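PDB 5HU7: putative polyketide synthase from Brevibacillus brevis, which probably dehydrates beta-hydroxyacyl intermediates carried on acyl carrier protein, acting as the dehydratase domain of a trans-AT polyketide synthase. Local coordinates for residues 76-81 against 246-251; 106-111 against 129-134; 156-161 against 177-182. All coordinates share one frame; numbering follows the deposited sequence.

Contact 1 of 3, residues 76-81 against 246-251; sequences GIRMSH and ELEIYE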
loop_
_atom_site.group_PDB
_atom_site.type_symbol
_atom_site.label_atom_id
_atom_site.label_comp_id
_atom_site.label_asym_id
_atom_site.label_seq_id
_atom_site.Cartn_x
_atom_site.Cartn_y
_atom_site.Cartn_z
ATOM N N GLY A 76 -17.598 14.148 1.109
ATOM C CA GLY A 76 -17.910 14.662 -0.230
ATOM C C GLY A 76 -16.643 14.907 -1.027
ATOM O O GLY A 76 -15.663 15.413 -0.495
ATOM N N ILE A 77 -16.660 14.535 -2.303
ATOM C CA ILE A 77 -15.551 14.667 -3.223
ATOM C C ILE A 77 -16.016 15.438 -4.438
ATOM O O ILE A 77 -17.120 15.204 -4.921
ATOM C CB ILE A 77 -15.030 13.271 -3.647
ATOM C CG1 ILE A 77 -14.225 12.635 -2.505
ATOM C CG2 ILE A 77 -14.185 13.347 -4.931
ATOM C CD1 ILE A 77 -13.956 11.165 -2.676
ATOM N N ARG A 78 -15.143 16.339 -4.955
ATOM C CA ARG A 78 -15.376 17.038 -6.211
ATOM C C ARG A 78 -14.158 16.794 -7.089
ATOM O O ARG A 78 -13.050 17.137 -6.691
ATOM C CB ARG A 78 -15.588 18.531 -6.042
ATOM C CG ARG A 78 -15.880 19.229 -7.391
ATOM C CD ARG A 78 -15.888 20.733 -7.326
ATOM N NE ARG A 78 -17.006 21.208 -6.516
ATOM C CZ ARG A 78 -16.927 21.757 -5.307
ATOM N NH1 ARG A 78 -15.750 21.957 -4.733
ATOM N NH2 ARG A 78 -18.027 22.120 -4.667
ATOM N N MET A 79 -14.354 16.196 -8.262
ATOM C CA MET A 79 -13.293 16.036 -9.244
ATOM C C MET A 79 -13.576 17.077 -10.329
ATOM O O MET A 79 -14.711 17.239 -10.702
ATOM C CB MET A 79 -13.233 14.644 -9.820
ATOM C CG MET A 79 -13.175 13.562 -8.763
ATOM S SD MET A 79 -13.175 11.856 -9.419
ATOM C CE MET A 79 -11.897 11.953 -10.509
ATOM N N SER A 80 -12.570 17.831 -10.761
ATOM C CA SER A 80 -12.708 18.915 -11.742
ATOM C C SER A 80 -11.669 18.750 -12.843
ATOM O O SER A 80 -10.606 18.216 -12.573
ATOM C CB SER A 80 -12.448 20.262 -11.068
ATOM O OG SER A 80 -13.462 20.580 -10.143
ATOM N N HIS A 81 -11.963 19.258 -14.046
ATOM C CA HIS A 81 -11.037 19.287 -15.183
ATOM C C HIS A 81 -10.450 17.931 -15.522
ATOM O O HIS A 81 -9.257 17.808 -15.752
ATOM C CB HIS A 81 -9.924 20.306 -14.924
ATOM C CG HIS A 81 -10.430 21.652 -14.525
ATOM N ND1 HIS A 81 -11.309 22.355 -15.326
ATOM C CD2 HIS A 81 -10.192 22.368 -13.397
ATOM C CE1 HIS A 81 -11.552 23.492 -14.685
ATOM N NE2 HIS A 81 -10.920 23.533 -13.506
ATOM N N GLU A 246 -16.751 18.718 -14.277
ATOM C CA GLU A 246 -16.967 18.583 -12.853
ATOM C C GLU A 246 -17.733 17.350 -12.522
ATOM O O GLU A 246 -18.635 16.974 -13.259
ATOM C CB GLU A 246 -17.713 19.822 -12.312
ATOM C CG GLU A 246 -17.648 19.994 -10.806
ATOM C CD GLU A 246 -18.359 21.249 -10.335
ATOM O OE1 GLU A 246 -19.604 21.209 -10.200
ATOM O OE2 GLU A 246 -17.672 22.282 -10.135
ATOM N N LEU A 247 -17.404 16.750 -11.391
ATOM C CA LEU A 247 -18.039 15.558 -10.871
ATOM C C LEU A 247 -18.144 15.754 -9.385
ATOM O O LEU A 247 -17.114 15.939 -8.728
ATOM C CB LEU A 247 -17.168 14.327 -11.183
ATOM C CG LEU A 247 -17.413 13.028 -10.415
ATOM C CD1 LEU A 247 -18.811 12.552 -10.564
ATOM C CD2 LEU A 247 -16.485 11.926 -10.918
ATOM N N GLU A 248 -19.368 15.689 -8.842
ATOM C CA GLU A 248 -19.593 15.808 -7.417
ATOM C C GLU A 248 -20.191 14.505 -6.925
ATOM O O GLU A 248 -21.098 14.004 -7.545
ATOM C CB GLU A 248 -20.472 17.029 -7.117
ATOM C CG GLU A 248 -19.693 18.330 -7.265
ATOM C CD GLU A 248 -20.448 19.615 -7.016
ATOM O OE1 GLU A 248 -21.677 19.546 -6.799
ATOM O OE2 GLU A 248 -19.803 20.689 -6.968
ATOM N N ILE A 249 -19.632 13.916 -5.877
ATOM C CA ILE A 249 -20.122 12.680 -5.279
ATOM C C ILE A 249 -20.645 13.100 -3.889
ATOM O O ILE A 249 -19.861 13.532 -3.052
ATOM C CB ILE A 249 -19.028 11.594 -5.202
ATOM C CG1 ILE A 249 -18.389 11.341 -6.583
ATOM C CG2 ILE A 249 -19.622 10.295 -4.643
ATOM C CD1 ILE A 249 -17.128 10.438 -6.536
ATOM N N TYR A 250 -21.967 13.020 -3.681
ATOM C CA TYR A 250 -22.631 13.506 -2.455
ATOM C C TYR A 250 -22.686 12.511 -1.299
ATOM O O TYR A 250 -22.878 12.925 -0.160
ATOM C CB TYR A 250 -24.032 14.001 -2.794
ATOM C CG TYR A 250 -23.998 15.064 -3.868
ATOM C CD1 TYR A 250 -23.387 16.283 -3.644
ATOM C CD2 TYR A 250 -24.482 14.804 -5.141
ATOM C CE1 TYR A 250 -23.313 17.253 -4.644
ATOM C CE2 TYR A 250 -24.406 15.755 -6.148
ATOM C CZ TYR A 250 -23.846 16.991 -5.890
ATOM O OH TYR A 250 -23.797 17.917 -6.900
ATOM N N GLU A 251 -22.515 11.218 -1.578
ATOM C CA GLU A 251 -22.477 10.181 -0.545
ATOM C C GLU A 251 -21.665 8.998 -1.053
ATOM O O GLU A 251 -21.548 8.796 -2.261
ATOM C CB GLU A 251 -23.904 9.725 -0.157
ATOM C CG GLU A 251 -24.667 9.041 -1.280
ATOM C CD GLU A 251 -26.177 8.995 -1.127
ATOM O OE1 GLU A 251 -26.751 7.910 -1.365
ATOM O OE2 GLU A 251 -26.793 10.055 -0.868
#
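R78 and E248 sit opposite one another as a non-hydrogen-bonded pair, their side chains side by side and pointing the same way, in an antiparallel strand pair that appears to join the two hotdog halves, as in the double-hotdog fold of this family. The axes of strands 76-80 and 246-249 approach to 4.7 Å and run at 169°. I77 with I249 and M79 with L247 form the hydrogen-bonded pairs; of their four backbone bonds, I77 N to I249 O is weak. S80 with E246 is the other non-hydrogen-bonded pair.

The R78 side chain reads outward as follows. CB sits 4.0 Å from L247 O. CG lies between the CG methylenes of E246 and E248, 3.9 Å from the latter, and close to L247 O. CD comes next to E246, 3.7 Å from E246 OE2, although the ion pair from NE to that carboxylate is long. The R78 chain then bends at chi3 (-67°), which brings the guanidinium over to E248. NE donates to E248 OE2 at 2.9 Å, and NH2 reaches the same oxygen at 3.2 Å, a side-on grip with both nitrogens on one atom. That oxygen is close to the guanidinium plane, while the carboxylate is turned 60° from it. NH1 pairs with E133 OE2 on the neighbouring strand, so the guanidinium bonds to E248 and E133, with E246 a long third partner.

I77, M79, L247 and I249 form the apolar face. M79 SD meets L247 CD2 at 3.6 Å; A59 of helix 52-65 packs on M79, and R60 on I77 and I249. E248 OE1 accepts from Y250 OH at 2.7 Å, through its anti lone pair.

Contact 2 of 3, residues 106-111 against 129-134; sequences TGELAY and HGMVEF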
loop_
_atom_site.group_PDB
_atom_site.type_symbol
_atom_site.label_atom_id
_atom_site.label_comp_id
_atom_site.label_asym_id
_atom_site.label_seq_id
_atom_site.Cartn_x
_atom_site.Cartn_y
_atom_site.Cartn_z
ATOM N N THR A 106 -3.632 24.232 -1.482
ATOM C CA THR A 106 -3.930 23.920 -0.094
ATOM C C THR A 106 -5.096 22.964 0.084
ATOM O O THR A 106 -5.040 22.135 0.980
ATOM C CB THR A 106 -4.179 25.184 0.708
ATOM O OG1 THR A 106 -5.214 25.935 0.060
ATOM C CG2 THR A 106 -2.941 26.010 0.888
ATOM N N GLY A 107 -6.134 23.093 -0.724
ATOM C CA GLY A 107 -7.326 22.239 -0.628
ATOM C C GLY A 107 -7.550 21.462 -1.917
ATOM O O GLY A 107 -8.678 21.082 -2.224
ATOM N N GLU A 108 -6.492 21.202 -2.680
ATOM C CA GLU A 108 -6.646 20.543 -3.951
ATOM C C GLU A 108 -5.477 19.617 -4.306
ATOM O O GLU A 108 -4.314 19.925 -4.058
ATOM C CB GLU A 108 -6.898 21.612 -5.019
ATOM C CG GLU A 108 -7.016 21.081 -6.438
ATOM C CD GLU A 108 -7.674 22.101 -7.345
ATOM O OE1 GLU A 108 -7.274 23.285 -7.239
ATOM O OE2 GLU A 108 -8.639 21.749 -8.072
ATOM N N LEU A 109 -5.815 18.436 -4.826
ATOM C CA LEU A 109 -4.840 17.442 -5.221
ATOM C C LEU A 109 -4.952 17.226 -6.694
ATOM O O LEU A 109 -6.025 17.379 -7.241
ATOM C CB LEU A 109 -5.160 16.109 -4.574
ATOM C CG LEU A 109 -5.147 16.065 -3.100
ATOM C CD1 LEU A 109 -5.961 14.901 -2.601
ATOM C CD2 LEU A 109 -3.720 16.057 -2.578
ATOM N N ALA A 110 -3.874 16.743 -7.304
ATOM C CA ALA A 110 -3.869 16.348 -8.703
ATOM C C ALA A 110 -3.673 14.852 -8.771
ATOM O O ALA A 110 -3.033 14.252 -7.909
ATOM C CB ALA A 110 -2.756 17.065 -9.431
ATOM N N TYR A 111 -4.258 14.222 -9.772
ATOM C CA TYR A 111 -4.017 12.794 -9.965
ATOM C C TYR A 111 -3.657 12.502 -11.394
ATOM O O TYR A 111 -4.017 13.253 -12.296
ATOM C CB TYR A 111 -5.189 11.920 -9.504
ATOM C CG TYR A 111 -6.363 11.886 -10.448
ATOM C CD1 TYR A 111 -6.392 11.011 -11.517
ATOM C CD2 TYR A 111 -7.446 12.735 -10.272
ATOM C CE1 TYR A 111 -7.410 11.060 -12.464
ATOM C CE2 TYR A 111 -8.493 12.776 -11.198
ATOM C CZ TYR A 111 -8.490 11.913 -12.271
ATOM O OH TYR A 111 -9.535 11.963 -13.152
ATOM N N HIS A 129 -6.000 12.358 -16.169
ATOM C CA HIS A 129 -5.603 13.248 -15.088
ATOM C C HIS A 129 -6.765 14.164 -14.712
ATOM O O HIS A 129 -7.694 14.356 -15.494
ATOM C CB HIS A 129 -4.328 14.051 -15.433
ATOM C CG HIS A 129 -4.468 14.933 -16.627
ATOM N ND1 HIS A 129 -4.043 14.472 -17.849
ATOM C CD2 HIS A 129 -5.036 16.142 -16.809
ATOM C CE1 HIS A 129 -4.354 15.406 -18.730
ATOM N NE2 HIS A 129 -5.006 16.388 -18.168
ATOM N N GLY A 130 -6.707 14.700 -13.513
ATOM C CA GLY A 130 -7.718 15.606 -13.016
ATOM C C GLY A 130 -7.392 16.135 -11.645
ATOM O O GLY A 130 -6.389 15.745 -11.051
ATOM N N MET A 131 -8.205 17.066 -11.167
ATOM C CA MET A 131 -8.042 17.683 -9.853
ATOM C C MET A 131 -9.107 17.162 -8.937
ATOM O O MET A 131 -10.201 16.853 -9.407
ATOM C CB MET A 131 -8.175 19.201 -9.956
ATOM C CG MET A 131 -7.207 19.831 -10.947
ATOM S SD MET A 131 -5.502 19.739 -10.386
ATOM C CE MET A 131 -4.676 19.162 -11.873
ATOM N N VAL A 132 -8.801 17.082 -7.635
ATOM C CA VAL A 132 -9.749 16.637 -6.610
ATOM C C VAL A 132 -9.760 17.512 -5.366
ATOM O O VAL A 132 -8.708 17.893 -4.890
ATOM C CB VAL A 132 -9.527 15.160 -6.239
ATOM C CG1 VAL A 132 -10.473 14.724 -5.116
ATOM C CG2 VAL A 132 -9.710 14.295 -7.466
ATOM N N GLU A 133 -10.978 17.793 -4.830
ATOM C CA GLU A 133 -11.208 18.502 -3.567
ATOM C C GLU A 133 -12.119 17.689 -2.681
ATOM O O GLU A 133 -13.033 16.994 -3.149
ATOM C CB GLU A 133 -11.878 19.855 -3.761
ATOM C CG GLU A 133 -11.107 20.806 -4.665
ATOM C CD GLU A 133 -11.972 21.950 -5.130
ATOM O OE1 GLU A 133 -11.860 23.066 -4.571
ATOM O OE2 GLU A 133 -12.832 21.699 -6.000
ATOM N N PHE A 134 -11.880 17.813 -1.401
ATOM C CA PHE A 134 -12.657 17.242 -0.310
ATOM C C PHE A 134 -13.452 18.358 0.243
ATOM O O PHE A 134 -12.896 19.392 0.584
ATOM C CB PHE A 134 -11.738 16.715 0.776
ATOM C CG PHE A 134 -10.905 15.573 0.265
ATOM C CD1 PHE A 134 -11.488 14.345 -0.031
ATOM C CD2 PHE A 134 -9.539 15.700 0.141
ATOM C CE1 PHE A 134 -10.717 13.289 -0.494
ATOM C CE2 PHE A 134 -8.770 14.647 -0.325
ATOM C CZ PHE A 134 -9.367 13.452 -0.653
#
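L109 with V132 and Y111 with G130 are the hydrogen-bonded pairs of an antiparallel hairpin whose strand axes, over 108-111 and 129-134, come within 4.6 Å at 151°. The tightest of its four backbone bonds is V132 N to L109 O, 2.8 Å; the longest is G130 N to Y111 O, 3.3 Å.

The Y111 ring lies over the backbone of the opposing strand. Its CG sits between the backbone N and the carbonyl carbon (chi1 77°), which folds the ring across G130: G130 N lies 3.4 Å above one face, offset toward the rim, with H129 C over the same face. CD2 of the ring also touches V132 CG2 at 3.9 Å. L109 CD1 meets F134 CE2 at 3.6 Å, obliquely to the ring, and L109 also packs on L23 of the second subunit. On the opposite sheet face, M131 bends at chi2 and again at chi3, turning CE back to 3.7 Å from A110 CB, while the E108 side chain crosses M131 obliquely, its OE2 against M131 CB.

The chemistry is therefore divided: the Y111, L109 and V132 face is apolar, whereas E108 OE2 and E133 OE2 lie 4.7 Å apart, a like-charge proximity that the arginine paired with E133 would be expected to ease.

Contact 3 of 3, residues 156-161 against 177-182; sequences LTARQC and QGIDQV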
loop_
_atom_site.group_PDB
_atom_site.type_symbol
_atom_site.label_atom_id
_atom_site.label_comp_id
_atom_site.label_asym_id
_atom_site.label_seq_id
_atom_site.Cartn_x
_atom_site.Cartn_y
_atom_site.Cartn_z
ATOM N N LEU A 156 -40.314 4.946 -23.597
ATOM C CA LEU A 156 -39.833 3.833 -24.393
ATOM C C LEU A 156 -39.419 2.673 -23.550
ATOM O O LEU A 156 -38.784 2.849 -22.532
ATOM C CB LEU A 156 -38.610 4.263 -25.203
ATOM C CG LEU A 156 -38.865 5.330 -26.258
ATOM C CD1 LEU A 156 -38.867 6.734 -25.640
ATOM C CD2 LEU A 156 -37.781 5.293 -27.316
ATOM N N THR A 157 -39.656 1.470 -24.054
ATOM C CA THR A 157 -39.153 0.245 -23.432
ATOM C C THR A 157 -37.635 0.112 -23.812
ATOM O O THR A 157 -37.157 0.841 -24.679
ATOM C CB THR A 157 -39.872 -0.955 -24.002
ATOM O OG1 THR A 157 -39.574 -1.015 -25.396
ATOM C CG2 THR A 157 -41.399 -0.908 -23.778
ATOM N N ALA A 158 -36.883 -0.830 -23.246
ATOM C CA ALA A 158 -35.470 -0.973 -23.688
ATOM C C ALA A 158 -35.401 -1.368 -25.209
ATOM O O ALA A 158 -34.610 -0.786 -25.951
ATOM C CB ALA A 158 -34.739 -2.008 -22.855
ATOM N N ARG A 159 -36.269 -2.274 -25.672
ATOM C CA ARG A 159 -36.282 -2.659 -27.090
ATOM C C ARG A 159 -36.491 -1.473 -28.022
ATOM O O ARG A 159 -35.747 -1.301 -28.976
ATOM C CB ARG A 159 -37.400 -3.668 -27.383
ATOM C CG ARG A 159 -37.094 -5.091 -26.980
ATOM C CD ARG A 159 -38.043 -6.019 -27.725
ATOM N NE ARG A 159 -37.628 -6.187 -29.119
ATOM C CZ ARG A 159 -36.721 -7.061 -29.546
ATOM N NH1 ARG A 159 -36.154 -7.905 -28.703
ATOM N NH2 ARG A 159 -36.412 -7.128 -30.836
ATOM N N GLN A 160 -37.530 -0.702 -27.784
ATOM C CA GLN A 160 -37.827 0.473 -28.602
ATOM C C GLN A 160 -36.632 1.425 -28.776
ATOM O O GLN A 160 -36.470 1.965 -29.865
ATOM C CB GLN A 160 -39.031 1.232 -28.025
ATOM C CG GLN A 160 -40.335 0.515 -28.303
ATOM C CD GLN A 160 -41.492 1.152 -27.589
ATOM O OE1 GLN A 160 -41.427 1.457 -26.406
ATOM N NE2 GLN A 160 -42.615 1.256 -28.253
ATOM N N CYS A 161 -35.828 1.662 -27.725
ATOM C CA CYS A 161 -34.625 2.508 -27.836
ATOM C C CYS A 161 -33.665 1.876 -28.857
ATOM O O CYS A 161 -33.253 2.553 -29.799
ATOM C CB CYS A 161 -33.937 2.675 -26.480
ATOM S SG CYS A 161 -34.880 3.630 -25.265
ATOM N N GLN A 177 -29.500 -4.023 -21.266
ATOM C CA GLN A 177 -29.912 -4.888 -20.151
ATOM C C GLN A 177 -30.116 -4.088 -18.865
ATOM O O GLN A 177 -30.919 -4.482 -18.013
ATOM C CB GLN A 177 -28.887 -6.018 -19.914
ATOM C CG GLN A 177 -28.946 -7.150 -20.960
ATOM C CD GLN A 177 -27.748 -8.089 -20.915
ATOM O OE1 GLN A 177 -26.784 -7.904 -20.151
ATOM N NE2 GLN A 177 -27.778 -9.121 -21.743
ATOM N N GLY A 178 -29.406 -2.975 -18.732
ATOM C CA GLY A 178 -29.545 -2.118 -17.565
ATOM C C GLY A 178 -30.698 -1.130 -17.602
ATOM O O GLY A 178 -30.984 -0.517 -16.580
ATOM N N ILE A 179 -31.392 -0.974 -18.751
ATOM C CA ILE A 179 -32.470 0.010 -18.929
ATOM C C ILE A 179 -33.851 -0.573 -18.717
ATOM O O ILE A 179 -34.256 -1.392 -19.532
ATOM C CB ILE A 179 -32.365 0.627 -20.363
ATOM C CG1 ILE A 179 -30.985 1.283 -20.559
ATOM C CG2 ILE A 179 -33.512 1.648 -20.653
ATOM C CD1 ILE A 179 -30.810 1.892 -21.883
ATOM N N ASP A 180 -34.617 -0.109 -17.700
ATOM C CA ASP A 180 -35.997 -0.555 -17.536
ATOM C C ASP A 180 -36.887 0.216 -18.526
ATOM O O ASP A 180 -37.668 -0.372 -19.266
ATOM C CB ASP A 180 -36.496 -0.322 -16.101
ATOM C CG ASP A 180 -35.920 -1.261 -15.061
ATOM O OD1 ASP A 180 -35.832 -2.473 -15.339
ATOM O OD2 ASP A 180 -35.642 -0.798 -13.936
ATOM N N GLN A 181 -36.792 1.533 -18.510
ATOM C CA GLN A 181 -37.595 2.376 -19.385
ATOM C C GLN A 181 -36.967 3.724 -19.534
ATOM O O GLN A 181 -36.157 4.120 -18.705
ATOM C CB GLN A 181 -39.042 2.492 -18.861
ATOM C CG GLN A 181 -39.141 2.831 -17.374
ATOM C CD GLN A 181 -40.557 2.775 -16.864
ATOM O OE1 GLN A 181 -41.399 3.599 -17.216
ATOM N NE2 GLN A 181 -40.851 1.819 -16.008
ATOM N N VAL A 182 -37.326 4.434 -20.599
ATOM C CA VAL A 182 -36.777 5.760 -20.853
ATOM C C VAL A 182 -37.900 6.733 -21.021
ATOM O O VAL A 182 -38.714 6.568 -21.909
ATOM C CB VAL A 182 -35.843 5.764 -22.083
ATOM C CG1 VAL A 182 -35.363 7.165 -22.401
ATOM C CG2 VAL A 182 -34.669 4.837 -21.846
#
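The peptide units of L156 and V182 pair across the contact: V182 N donates to L156 O at 2.9 Å, and in return L156 N donates to V182 O at 2.8 Å. Among side chains, the Q160 amide is the flat group with a defined geometry. T157 N approaches its OE1 in plane, on a lone pair, at 2.9 Å, whereas T157 OG1 sits 35° off the plane.

Side-chain packing follows the turn from strand to helix. V182 places CG2 beside its backbone N, where it meets C161 SG at 3.6 Å, and A158 CB rests 3.4 Å from I179 O. Outside the two segments, Y222 of helix 212-227 touches both L156 and V182.

The 177-182 chain turns a corner at D180, whose carboxylate forms a salt bridge with K192. D180 and Q181 both face K192, which defines a classic beta bulge. At the start of helix 158-167, Q160 N donates to T157 OG1 at 3.2 Å, completing the reciprocal side-chain exchange. Strand 154-157, outermost within this chain and probably at the rim of the second hotdog half, thus passes into helix 158-167 through a capping box, with T157 as N-cap.

How the contacts relate
Contact 1 opens first along the chain and closes last: contact 2 and then contact 3 are completed within the residues it spans. Contacts 1 and 2 have centres 10 Å apart and share neighbouring strands, 76-84 and 125-135. They touch directly, with a probable hydrogen bond from S80 N to M131 O (2.9 Å) and M79 CE packed on Y111 OH (3.5 Å). Contact 3 lies across the chain's centre, its own centre 28 Å from that of contact 1 and 37 Å from that of contact 2, where strand 154-157 ends the strand order. This is consistent with contact 1 lying at the junction of the two hotdog halves, with contacts 2 and 3 in different halves.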